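Local structure of alanine racemase, biosynthetic (Pseudomonas aeruginosa PAO1, 6A2F) at residues A[18-23]-A[208-213]; A[26-31]-A[52-57]. The protein belongs to the alanine racemase family of fold-type III pyridoxal-phosphate enzymes and pairs a TIM-barrel domain with a beta-rich C-terminal domain. All coordinates share one frame; numbering follows the deposited sequence.

Interaction 1 (A[18-23]-A[208-213]); sequences ALAKRC and LRPGIM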
loop_
_atom_site.group_PDB
_atom_site.type_symbol
_atom_site.label_atom_id
_atom_site.label_comp_id
_atom_site.label_asym_id
_atom_site.label_seq_id
_atom_site.Cartn_x
_atom_site.Cartn_y
_atom_site.Cartn_z
ATOM N N ALA A 18 16.674 19.092 11.550
ATOM C CA ALA A 18 17.412 20.028 12.394
ATOM C C ALA A 18 16.788 20.106 13.788
ATOM O O ALA A 18 17.490 20.284 14.785
ATOM C CB ALA A 18 17.454 21.404 11.750
ATOM N N LEU A 19 15.463 19.972 13.838
ATOM C CA LEU A 19 14.728 19.926 15.093
ATOM C C LEU A 19 15.108 18.681 15.902
ATOM O O LEU A 19 15.227 18.742 17.129
ATOM C CB LEU A 19 13.220 19.959 14.819
ATOM C CG LEU A 19 12.261 20.221 15.987
ATOM C CD1 LEU A 19 11.017 20.935 15.484
ATOM C CD2 LEU A 19 11.884 18.940 16.718
ATOM N N ALA A 20 15.292 17.557 15.210
ATOM C CA ALA A 20 15.720 16.316 15.852
ATOM C C ALA A 20 17.136 16.456 16.402
ATOM O O ALA A 20 17.422 16.009 17.512
ATOM C CB ALA A 20 15.635 15.148 14.880
ATOM N N LYS A 21 18.014 17.086 15.625
ATOM C CA LYS A 21 19.392 17.314 16.050
ATOM C C LYS A 21 19.485 18.241 17.266
ATOM O O LYS A 21 20.331 18.042 18.141
ATOM C CB LYS A 21 20.241 17.832 14.892
ATOM C CG LYS A 21 20.818 16.717 14.027
ATOM C CD LYS A 21 21.802 17.242 12.986
ATOM C CE LYS A 21 23.084 17.805 13.591
ATOM N NZ LYS A 21 23.797 16.822 14.453
ATOM N N ARG A 22 18.583 19.220 17.329
ATOM C CA ARG A 22 18.534 20.197 18.423
ATOM C C ARG A 22 18.135 19.574 19.775
ATOM O O ARG A 22 18.442 20.130 20.833
ATOM C CB ARG A 22 17.612 21.369 18.041
ATOM C CG ARG A 22 17.505 22.500 19.054
ATOM C CD ARG A 22 18.761 23.361 19.144
ATOM N NE ARG A 22 18.496 24.576 19.919
ATOM C CZ ARG A 22 19.341 25.597 20.067
ATOM N NH1 ARG A 22 20.540 25.579 19.499
ATOM N NH2 ARG A 22 18.979 26.650 20.791
ATOM N N CYS A 23 17.478 18.415 19.733
ATOM C CA CYS A 23 17.170 17.652 20.946
ATOM C C CYS A 23 18.418 17.136 21.660
ATOM O O CYS A 23 18.406 16.938 22.870
ATOM C CB CYS A 23 16.248 16.479 20.625
ATOM S SG CYS A 23 14.588 16.965 20.114
ATOM N N LEU A 208 21.227 9.428 17.424
ATOM C CA LEU A 208 19.773 9.405 17.360
ATOM C C LEU A 208 19.337 8.705 16.078
ATOM O O LEU A 208 20.079 8.687 15.096
ATOM C CB LEU A 208 19.223 10.834 17.375
ATOM C CG LEU A 208 19.730 11.809 18.448
ATOM C CD1 LEU A 208 19.212 13.208 18.157
ATOM C CD2 LEU A 208 19.347 11.368 19.858
ATOM N N ARG A 209 18.138 8.123 16.080
ATOM C CA ARG A 209 17.608 7.484 14.874
ATOM C C ARG A 209 16.204 7.981 14.559
ATOM O O ARG A 209 15.246 7.197 14.620
ATOM C CB ARG A 209 17.597 5.957 15.007
ATOM C CG ARG A 209 18.906 5.339 15.464
ATOM C CD ARG A 209 18.901 3.829 15.284
ATOM N NE ARG A 209 17.755 3.179 15.921
ATOM C CZ ARG A 209 17.718 2.777 17.191
ATOM N NH1 ARG A 209 18.760 2.964 17.999
ATOM N NH2 ARG A 209 16.625 2.192 17.659
ATOM N N PRO A 210 16.066 9.282 14.224
ATOM C CA PRO A 210 14.737 9.769 13.860
ATOM C C PRO A 210 14.290 9.303 12.477
ATOM O O PRO A 210 15.042 9.411 11.504
ATOM C CB PRO A 210 14.896 11.291 13.899
ATOM C CG PRO A 210 16.340 11.536 13.669
ATOM C CD PRO A 210 17.047 10.380 14.310
ATOM N N GLY A 211 13.073 8.763 12.425
ATOM C CA GLY A 211 12.401 8.410 11.184
ATOM C C GLY A 211 11.160 9.259 10.972
ATOM O O GLY A 211 11.225 10.329 10.366
ATOM N N ILE A 212 10.033 8.784 11.498
ATOM C CA ILE A 212 8.719 9.393 11.258
ATOM C C ILE A 212 8.661 10.909 11.511
ATOM O O ILE A 212 8.012 11.641 10.750
ATOM C CB ILE A 212 7.597 8.638 12.025
ATOM C CG1 ILE A 212 6.197 9.049 11.537
ATOM C CG2 ILE A 212 7.736 8.810 13.532
ATOM C CD1 ILE A 212 5.816 8.519 10.168
ATOM N N MET A 213 9.356 11.380 12.550
ATOM C CA MET A 213 9.344 12.806 12.896
ATOM C C MET A 213 9.937 13.681 11.792
ATOM O O MET A 213 9.568 14.852 11.653
ATOM C CB MET A 213 10.038 13.072 14.239
ATOM C CG MET A 213 11.559 13.048 14.205
ATOM S SD MET A 213 12.295 13.427 15.810
ATOM C CE MET A 213 12.002 15.190 15.929
#

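Interaction 2 (A[26-31]-A[52-57]); sequences QRQAFA and DADGFA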
loop_
_atom_site.group_PDB
_atom_site.type_symbol
_atom_site.label_atom_id
_atom_site.label_comp_id
_atom_site.label_asym_id
_atom_site.label_seq_id
_atom_site.Cartn_x
_atom_site.Cartn_y
_atom_site.Cartn_z
ATOM N N GLN A 26 24.973 18.039 20.865
ATOM C CA GLN A 26 26.351 17.550 20.905
ATOM C C GLN A 26 26.475 16.119 20.374
ATOM O O GLN A 26 27.572 15.548 20.327
ATOM C CB GLN A 26 26.923 17.661 22.319
ATOM C CG GLN A 26 26.872 19.072 22.885
ATOM C CD GLN A 26 27.465 19.171 24.275
ATOM O OE1 GLN A 26 28.042 20.197 24.637
ATOM N NE2 GLN A 26 27.327 18.103 25.065
ATOM N N ARG A 27 25.342 15.562 19.959
ATOM C CA ARG A 27 25.262 14.193 19.480
ATOM C C ARG A 27 25.040 14.144 17.970
ATOM O O ARG A 27 24.874 15.180 17.331
ATOM C CB ARG A 27 24.137 13.465 20.219
ATOM C CG ARG A 27 24.562 12.759 21.502
ATOM C CD ARG A 27 25.135 13.668 22.584
ATOM N NE ARG A 27 25.102 13.001 23.886
ATOM C CZ ARG A 27 24.197 13.233 24.842
ATOM N NH1 ARG A 27 24.257 12.557 25.980
ATOM N NH2 ARG A 27 23.240 14.142 24.675
ATOM N N GLN A 28 25.053 12.940 17.405
ATOM C CA GLN A 28 24.809 12.743 15.973
ATOM C C GLN A 28 23.404 12.179 15.721
ATOM O O GLN A 28 22.788 11.595 16.618
ATOM C CB GLN A 28 25.856 11.799 15.376
ATOM C CG GLN A 28 27.306 12.188 15.620
ATOM C CD GLN A 28 27.730 13.388 14.800
ATOM O OE1 GLN A 28 27.816 13.322 13.570
ATOM N NE2 GLN A 28 27.999 14.495 15.478
ATOM N N ALA A 29 22.898 12.356 14.505
ATOM C CA ALA A 29 21.595 11.796 14.144
ATOM C C ALA A 29 21.589 11.083 12.787
ATOM O O ALA A 29 22.010 11.653 11.771
ATOM C CB ALA A 29 20.518 12.870 14.195
ATOM N N PHE A 30 21.122 9.834 12.784
ATOM C CA PHE A 30 20.827 9.123 11.544
ATOM C C PHE A 30 19.527 9.664 10.965
ATOM O O PHE A 30 18.539 9.809 11.688
ATOM C CB PHE A 30 20.625 7.623 11.796
ATOM C CG PHE A 30 21.894 6.835 11.940
ATOM C CD1 PHE A 30 22.732 6.622 10.848
ATOM C CD2 PHE A 30 22.235 6.266 13.163
ATOM C CE1 PHE A 30 23.897 5.879 10.980
ATOM C CE2 PHE A 30 23.397 5.523 13.302
ATOM C CZ PHE A 30 24.228 5.328 12.208
ATOM N N ALA A 31 19.522 9.963 9.668
ATOM C CA ALA A 31 18.267 10.173 8.959
ATOM C C ALA A 31 17.761 8.805 8.504
ATOM O O ALA A 31 18.370 8.165 7.643
ATOM C CB ALA A 31 18.452 11.112 7.775
ATOM N N ASP A 52 23.247 17.989 5.225
ATOM C CA ASP A 52 22.644 18.184 6.546
ATOM C C ASP A 52 22.835 16.982 7.465
ATOM O O ASP A 52 23.133 17.147 8.650
ATOM C CB ASP A 52 21.142 18.474 6.427
ATOM C CG ASP A 52 20.839 19.893 5.978
ATOM O OD1 ASP A 52 21.770 20.636 5.591
ATOM O OD2 ASP A 52 19.649 20.267 6.003
ATOM N N ALA A 53 22.650 15.782 6.914
ATOM C CA ALA A 53 22.591 14.560 7.714
ATOM C C ALA A 53 23.966 14.074 8.158
ATOM O O ALA A 53 24.925 14.092 7.386
ATOM C CB ALA A 53 21.856 13.463 6.958
ATOM N N ASP A 54 24.048 13.638 9.410
ATOM C CA ASP A 54 25.274 13.056 9.943
ATOM C C ASP A 54 25.489 11.663 9.366
ATOM O O ASP A 54 26.616 11.198 9.264
ATOM C CB ASP A 54 25.221 12.995 11.472
ATOM C CG ASP A 54 24.922 14.345 12.102
ATOM O OD1 ASP A 54 25.404 15.375 11.577
ATOM O OD2 ASP A 54 24.203 14.375 13.124
ATOM N N GLY A 55 24.396 11.013 8.986
ATOM C CA GLY A 55 24.444 9.705 8.352
ATOM C C GLY A 55 23.055 9.246 7.970
ATOM O O GLY A 55 22.075 9.929 8.252
ATOM N N PHE A 56 22.969 8.082 7.336
ATOM C CA PHE A 56 21.687 7.545 6.889
ATOM C C PHE A 56 21.462 6.133 7.402
ATOM O O PHE A 56 22.405 5.352 7.514
ATOM C CB PHE A 56 21.603 7.561 5.360
ATOM C CG PHE A 56 21.653 8.937 4.767
ATOM C CD1 PHE A 56 20.510 9.726 4.713
ATOM C CD2 PHE A 56 22.842 9.447 4.263
ATOM C CE1 PHE A 56 20.553 10.999 4.169
ATOM C CE2 PHE A 56 22.894 10.721 3.716
ATOM C CZ PHE A 56 21.748 11.496 3.668
ATOM N N ALA A 57 20.209 5.815 7.710
ATOM C CA ALA A 57 19.832 4.462 8.109
ATOM C C ALA A 57 18.747 3.905 7.182
ATOM O O ALA A 57 17.758 4.586 6.877
ATOM C CB ALA A 57 19.368 4.441 9.558
#

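Interaction 1 (A[18-23]-A[208-213])
Ala20 and Met213 meet at the centre of this contact. The methyl CB of Ala20 points from the helix into the 208-213 segment and lies 3.8 Å from Met213 CE. It is also 3.9 Å from Met213 SD, so both the methyl and the sulfur of Met213 lie against it. Pro210 closes a second side of the same methyl: its CG lies 3.9 Å from Ala20 CB, and its CB is almost as near. The methyl sits in the corner formed by the proline ring and the methionine end. Met213 reaches the helix through an extended middle, then bends at its last torsion (chi3 -74°). That bend lets CE touch both Ala20 and Leu19; it stands 3.8 Å from Leu19 CD2. Leu19 offers this branch because its CG lies anti to the backbone N (chi1 -167°).

At the other end, Leu208 leans over the backbone of the helix. Its CD1 is 3.4 Å from Ala20 O, a packing contact with a helix carbonyl. No hydrogen bond joins the two segments; the side-chain contacts are apolar, and Leu208 packs on a backbone oxygen.

The packing is close around Ala20 and thins out on the far side of the helix. Arg22 points away, and both it and Ala18 are exposed and do not touch 208-213. Lys21 also points away.

Helix 10-22 here packs against the chain that follows strand 207-208, within the TIM-barrel domain. Val197 of helix 194-199 touches Cys23, Leu208 and Met213. On the barrel side, the side chain of Leu208 rests on Ala29 of strand 28-32.

Interaction 2 (A[26-31]-A[52-57])
Asp54 OD2 is gripped by two groups: the backbone N of Ala29 at 2.8 Å, and Lys21 NZ of helix 10-22 through a salt bridge. The N-H...O angle from Ala29 is 155°, and OD2 accepts through its anti lone pair, away from OD1. Gln28 lies across Asp54 at about a right angle. Its chain bends at chi2 (-72°), which brings OE1 to 3.4 Å from Asp54 CB, with the amide and carboxylate planes 32° apart.

Further along, the strands pair in parallel. Ala31 N donates to Gly55 O at 2.9 Å, and Ala57 N donates to Ala31 O at 3.0 Å. Both bonds are nearly straight at the hydrogen. Ala31 thus bridges to both neighbours of Phe56. On one face of the sheet, Ala31 CB packs 3.9 Å from Phe56 CD1. On the other, the Phe30 ring lies beside the backbone of Gly55 and Phe56, with CD1 3.6 Å from Phe56 O.

These are neighbouring strands of the barrel wall. The carboxylate gives the Ala29 N-H an acceptor from a side chain, beside the parallel backbone bonds of Ala31, and the lysine beside it would probably stabilise its negative charge.

Strand 28-32 joins the two contacts. Its one edge pairs with 55-58 in interaction 2, while its other edge pairs with 207-208, which leads into interaction 1. Leu208 O lies 2.8 Å from Phe30 N, and Leu208 N lies 2.8 Å from Gln28 O; both are probable hydrogen bonds. The contact centres are about 8 Å apart. Helix 10-22 precedes this strand, joined to it by a short loop, and interaction 2 is nested inside the loop that interaction 1 closes. Past Leu208, the chain reaches the cofactor: Arg209, Gly211 and Ile212 hydrogen-bond to the modified Lys34. The side chain of Pro210 is about 12 Å, and that of Ala57 about 10 Å, from bound D-lysine.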